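Local coordinates for protein polyketide synthase (Synechococcus sp., PDB 4GOX) that probably transfers a sulfonate group from PAPS to a polyketide intermediate, as the sulfotransferase domain of an olefin synthase that makes hydrocarbons, at residues E186-L197 against L287-F298. Sequence-based numbering, arbitrary orientation.
Sequences ESIWRTSNRNIL and LQLDTIQLAETF
The CA atoms of Arg190 and Thr291 are the nearest pair across the contact, 5.8 Å apart, where helix 186-197 crosses helix 289-297 at 49° with axes 10.0 Å apart. Glu186 reaches over on a fully extended chain, CG trans to the backbone N (chi1 177°), and its OE1 takes two hydrogen bonds. Gln288 N, the N-cap residue's amide, donates to the syn lone pair in an almost straight line (179°); the N-to-OE1 distance is short for an amide donor, and its exact length should not be pressed. Thr291 OG1 donates to the anti lone pair of OE1 at 2.6 Å. The carboxylate thus meets the start of helix 289-297, whose dipole would probably favour its negative charge. Thr291 OG1 in turn accepts from Arg190 NH1 at 3.0 Å, lying in the guanidinium plane, so the hydroxyl donates to the acid and accepts from the arginine, bridging the two side chains. Arg190 also lies near Asp290, but OD2 is 3.7 Å from NE and well out of the guanidinium plane, a long, charge-only salt bridge.

In this P-loop-type sulfotransferase fold, the pair packs a C-terminal helix against helix 181-202 beside the parallel sheet: Phe298 also touches Val155 and Gln210 on two of its strands. Leu294 is the knob in a hole formed by Trp189, Asn193, Arg194 and Leu197. Its CD2 comes 3.7 Å from Asn193 CB, and CD1 lies over the centre of one face of the Arg194 guanidinium, whose chain is bent at chi2 and chi3. Trp189 presents its benzo edge to Ala295, with CH2 3.8 Å from CA, while its NE1 is hydrogen-bonded to Arg156 O.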
loop_
_atom_site.group_PDB
_atom_site.type_symbol
_atom_site.label_atom_id
_atom_site.label_comp_id
_atom_site.label_asym_id
_atom_site.label_seq_id
_atom_site.Cartn_x
_atom_site.Cartn_y
_atom_site.Cartn_z
ATOM N N GLU A 186 16.629 2.072 7.712
ATOM C CA GLU A 186 16.679 0.729 8.290
ATOM C C GLU A 186 15.543 0.576 9.317
ATOM O O GLU A 186 14.804 -0.409 9.276
ATOM C CB GLU A 186 18.036 0.498 8.961
ATOM C CG GLU A 186 18.111 -0.855 9.650
ATOM C CD GLU A 186 19.445 -1.216 10.257
ATOM O OE1 GLU A 186 19.509 -2.272 10.917
ATOM O OE2 GLU A 186 20.396 -0.413 10.160
ATOM N N SER A 187 15.417 1.558 10.227
ATOM C CA SER A 187 14.373 1.579 11.250
ATOM C C SER A 187 12.980 1.482 10.660
ATOM O O SER A 187 12.186 0.674 11.145
ATOM C CB SER A 187 14.487 2.817 12.120
ATOM O OG SER A 187 15.532 2.561 13.038
ATOM N N ILE A 188 12.698 2.283 9.618
ATOM C CA ILE A 188 11.417 2.281 8.925
ATOM C C ILE A 188 11.141 0.925 8.266
ATOM O O ILE A 188 10.049 0.398 8.440
ATOM C CB ILE A 188 11.268 3.478 7.941
ATOM C CG1 ILE A 188 11.203 4.817 8.729
ATOM C CG2 ILE A 188 9.988 3.326 7.102
ATOM C CD1 ILE A 188 11.220 6.060 7.821
ATOM N N TRP A 189 12.142 0.322 7.593
ATOM C CA TRP A 189 11.960 -1.001 6.991
ATOM C C TRP A 189 11.640 -2.039 8.077
ATOM O O TRP A 189 10.731 -2.868 7.930
ATOM C CB TRP A 189 13.249 -1.430 6.253
ATOM C CG TRP A 189 13.108 -2.758 5.571
ATOM C CD1 TRP A 189 12.615 -2.994 4.323
ATOM C CD2 TRP A 189 13.428 -4.033 6.126
ATOM N NE1 TRP A 189 12.646 -4.344 4.051
ATOM C CE2 TRP A 189 13.156 -5.005 5.132
ATOM C CE3 TRP A 189 14.001 -4.451 7.349
ATOM C CZ2 TRP A 189 13.331 -6.373 5.359
ATOM C CZ3 TRP A 189 14.173 -5.807 7.570
ATOM C CH2 TRP A 189 13.855 -6.747 6.579
ATOM N N ARG A 190 12.406 -1.994 9.166
ATOM C CA ARG A 190 12.267 -2.942 10.252
ATOM C C ARG A 190 10.915 -2.760 10.956
ATOM O O ARG A 190 10.182 -3.731 11.122
ATOM C CB ARG A 190 13.445 -2.797 11.223
ATOM C CG ARG A 190 13.469 -3.821 12.358
ATOM C CD ARG A 190 14.616 -3.578 13.308
ATOM N NE ARG A 190 14.495 -2.290 13.987
ATOM C CZ ARG A 190 15.361 -1.294 13.860
ATOM N NH1 ARG A 190 16.449 -1.445 13.115
ATOM N NH2 ARG A 190 15.156 -0.148 14.487
ATOM N N THR A 191 10.596 -1.525 11.371
ATOM C CA THR A 191 9.345 -1.200 12.068
ATOM C C THR A 191 8.126 -1.665 11.265
ATOM O O THR A 191 7.290 -2.395 11.800
ATOM C CB THR A 191 9.295 0.302 12.385
ATOM O OG1 THR A 191 10.460 0.624 13.156
ATOM C CG2 THR A 191 8.006 0.715 13.104
ATOM N N SER A 192 8.052 -1.257 9.984
ATOM C CA SER A 192 6.937 -1.608 9.095
ATOM C C SER A 192 6.799 -3.104 8.936
ATOM O O SER A 192 5.708 -3.637 9.115
ATOM C CB SER A 192 7.114 -0.987 7.707
ATOM O OG SER A 192 7.073 0.413 7.863
ATOM N N ASN A 193 7.895 -3.763 8.551
ATOM C CA ASN A 193 7.876 -5.179 8.298
ATOM C C ASN A 193 7.514 -5.978 9.506
ATOM O O ASN A 193 6.708 -6.892 9.383
ATOM C CB ASN A 193 9.136 -5.646 7.580
ATOM C CG ASN A 193 9.082 -5.235 6.131
ATOM O OD1 ASN A 193 8.133 -5.560 5.432
ATOM N ND2 ASN A 193 9.998 -4.382 5.685
ATOM N N ARG A 194 8.001 -5.576 10.687
ATOM C CA ARG A 194 7.641 -6.275 11.918
ATOM C C ARG A 194 6.132 -6.086 12.244
ATOM O O ARG A 194 5.443 -7.074 12.514
ATOM C CB ARG A 194 8.539 -5.826 13.077
ATOM C CG ARG A 194 8.109 -6.322 14.460
ATOM C CD ARG A 194 8.559 -7.747 14.633
ATOM N NE ARG A 194 10.012 -7.863 14.495
ATOM C CZ ARG A 194 10.656 -8.999 14.253
ATOM N NH1 ARG A 194 9.981 -10.132 14.101
ATOM N NH2 ARG A 194 11.979 -9.006 14.137
ATOM N N ASN A 195 5.621 -4.840 12.151
ATOM C CA ASN A 195 4.204 -4.538 12.417
ATOM C C ASN A 195 3.263 -5.312 11.490
ATOM O O ASN A 195 2.297 -5.899 11.972
ATOM C CB ASN A 195 3.922 -3.040 12.342
ATOM C CG ASN A 195 4.537 -2.227 13.446
ATOM O OD1 ASN A 195 4.758 -2.711 14.526
ATOM N ND2 ASN A 195 4.769 -0.953 13.225
ATOM N N ILE A 196 3.571 -5.354 10.183
ATOM C CA ILE A 196 2.737 -6.053 9.191
ATOM C C ILE A 196 2.766 -7.560 9.421
ATOM O O ILE A 196 1.713 -8.206 9.403
ATOM C CB ILE A 196 3.035 -5.664 7.718
ATOM C CG1 ILE A 196 2.979 -4.133 7.516
ATOM C CG2 ILE A 196 2.026 -6.350 6.781
ATOM C CD1 ILE A 196 3.798 -3.687 6.312
ATOM N N LEU A 197 3.974 -8.110 9.679
ATOM C CA LEU A 197 4.159 -9.509 10.053
ATOM C C LEU A 197 3.293 -9.843 11.296
ATOM O O LEU A 197 2.563 -10.842 11.270
ATOM C CB LEU A 197 5.641 -9.791 10.352
ATOM C CG LEU A 197 5.982 -11.230 10.697
ATOM C CD1 LEU A 197 5.823 -12.122 9.480
ATOM C CD2 LEU A 197 7.395 -11.333 11.315
ATOM N N LEU A 287 23.846 -3.790 9.509
ATOM C CA LEU A 287 22.446 -3.723 9.938
ATOM C C LEU A 287 22.339 -4.081 11.408
ATOM O O LEU A 287 23.238 -4.734 11.941
ATOM C CB LEU A 287 21.612 -4.721 9.130
ATOM C CG LEU A 287 21.538 -4.543 7.621
ATOM C CD1 LEU A 287 20.626 -5.592 7.033
ATOM C CD2 LEU A 287 20.997 -3.169 7.250
ATOM N N GLN A 288 21.257 -3.664 12.080
ATOM C CA GLN A 288 21.121 -4.030 13.502
ATOM C C GLN A 288 20.758 -5.509 13.624
ATOM O O GLN A 288 20.285 -6.113 12.657
ATOM C CB GLN A 288 20.106 -3.128 14.237
ATOM C CG GLN A 288 20.466 -1.634 14.214
ATOM C CD GLN A 288 21.841 -1.345 14.779
ATOM O OE1 GLN A 288 22.726 -0.808 14.103
ATOM N NE2 GLN A 288 22.075 -1.729 16.008
ATOM N N LEU A 289 21.002 -6.097 14.794
ATOM C CA LEU A 289 20.725 -7.509 15.031
ATOM C C LEU A 289 19.272 -7.927 14.749
ATOM O O LEU A 289 19.085 -8.901 14.028
ATOM C CB LEU A 289 21.268 -7.976 16.394
ATOM C CG LEU A 289 22.618 -8.741 16.350
ATOM C CD1 LEU A 289 23.677 -8.070 15.429
ATOM C CD2 LEU A 289 23.205 -8.911 17.731
ATOM N N ASP A 290 18.258 -7.146 15.183
ATOM C CA ASP A 290 16.872 -7.495 14.854
ATOM C C ASP A 290 16.512 -7.235 13.404
ATOM O O ASP A 290 15.578 -7.857 12.897
ATOM C CB ASP A 290 15.830 -6.866 15.787
ATOM C CG ASP A 290 15.901 -5.373 16.040
ATOM O OD1 ASP A 290 16.968 -4.761 15.750
ATOM O OD2 ASP A 290 14.965 -4.849 16.653
ATOM N N THR A 291 17.237 -6.321 12.722
ATOM C CA THR A 291 16.975 -6.102 11.286
ATOM C C THR A 291 17.408 -7.364 10.537
ATOM O O THR A 291 16.705 -7.805 9.641
ATOM C CB THR A 291 17.703 -4.877 10.724
ATOM O OG1 THR A 291 17.434 -3.749 11.543
ATOM C CG2 THR A 291 17.287 -4.563 9.285
ATOM N N ILE A 292 18.516 -7.976 10.968
ATOM C CA ILE A 292 19.047 -9.203 10.372
ATOM C C ILE A 292 18.066 -10.357 10.606
ATOM O O ILE A 292 17.695 -11.018 9.637
ATOM C CB ILE A 292 20.482 -9.503 10.871
ATOM C CG1 ILE A 292 21.469 -8.413 10.401
ATOM C CG2 ILE A 292 20.957 -10.896 10.432
ATOM C CD1 ILE A 292 22.779 -8.342 11.238
ATOM N N GLN A 293 17.619 -10.565 11.873
ATOM C CA GLN A 293 16.657 -11.620 12.215
ATOM C C GLN A 293 15.368 -11.491 11.350
ATOM O O GLN A 293 14.922 -12.469 10.749
ATOM C CB GLN A 293 16.352 -11.652 13.735
ATOM C CG GLN A 293 17.614 -11.894 14.610
ATOM C CD GLN A 293 17.464 -12.117 16.126
ATOM O OE1 GLN A 293 18.442 -12.460 16.809
ATOM N NE2 GLN A 293 16.281 -11.949 16.697
ATOM N N LEU A 294 14.842 -10.276 11.214
ATOM C CA LEU A 294 13.642 -10.031 10.426
ATOM C C LEU A 294 13.848 -10.350 8.927
ATOM O O LEU A 294 13.006 -11.022 8.326
ATOM C CB LEU A 294 13.134 -8.612 10.642
ATOM C CG LEU A 294 11.830 -8.204 9.944
ATOM C CD1 LEU A 294 10.626 -9.105 10.365
ATOM C CD2 LEU A 294 11.531 -6.748 10.222
ATOM N N ALA A 295 14.998 -9.939 8.369
ATOM C CA ALA A 295 15.367 -10.184 6.972
ATOM C C ALA A 295 15.513 -11.710 6.717
ATOM O O ALA A 295 15.061 -12.206 5.692
ATOM C CB ALA A 295 16.670 -9.458 6.641
ATOM N N GLU A 296 16.043 -12.453 7.698
ATOM C CA GLU A 296 16.184 -13.909 7.622
ATOM C C GLU A 296 14.796 -14.564 7.599
ATOM O O GLU A 296 14.625 -15.567 6.934
ATOM C CB GLU A 296 17.039 -14.457 8.793
ATOM C CG GLU A 296 18.503 -14.042 8.707
ATOM C CD GLU A 296 19.447 -14.512 9.803
ATOM O OE1 GLU A 296 19.004 -14.694 10.965
ATOM O OE2 GLU A 296 20.656 -14.644 9.504
ATOM N N THR A 297 13.803 -13.987 8.292
ATOM C CA THR A 297 12.417 -14.486 8.302
ATOM C C THR A 297 11.868 -14.500 6.853
ATOM O O THR A 297 11.069 -15.375 6.508
ATOM C CB THR A 297 11.576 -13.604 9.252
ATOM O OG1 THR A 297 11.959 -13.903 10.591
ATOM C CG2 THR A 297 10.071 -13.784 9.097
ATOM N N PHE A 298 12.320 -13.546 6.015
ATOM C CA PHE A 298 11.890 -13.450 4.616
ATOM C C PHE A 298 12.830 -14.125 3.649
ATOM O O PHE A 298 12.689 -13.910 2.450
ATOM C CB PHE A 298 11.681 -11.989 4.185
ATOM C CG PHE A 298 10.780 -11.206 5.082
ATOM C CD1 PHE A 298 9.452 -11.581 5.260
ATOM C CD2 PHE A 298 11.247 -10.082 5.744
ATOM C CE1 PHE A 298 8.613 -10.856 6.107
ATOM C CE2 PHE A 298 10.399 -9.342 6.573
ATOM C CZ PHE A 298 9.095 -9.745 6.761
HETATM O O HOH W 1 22.677 0.185 11.384
#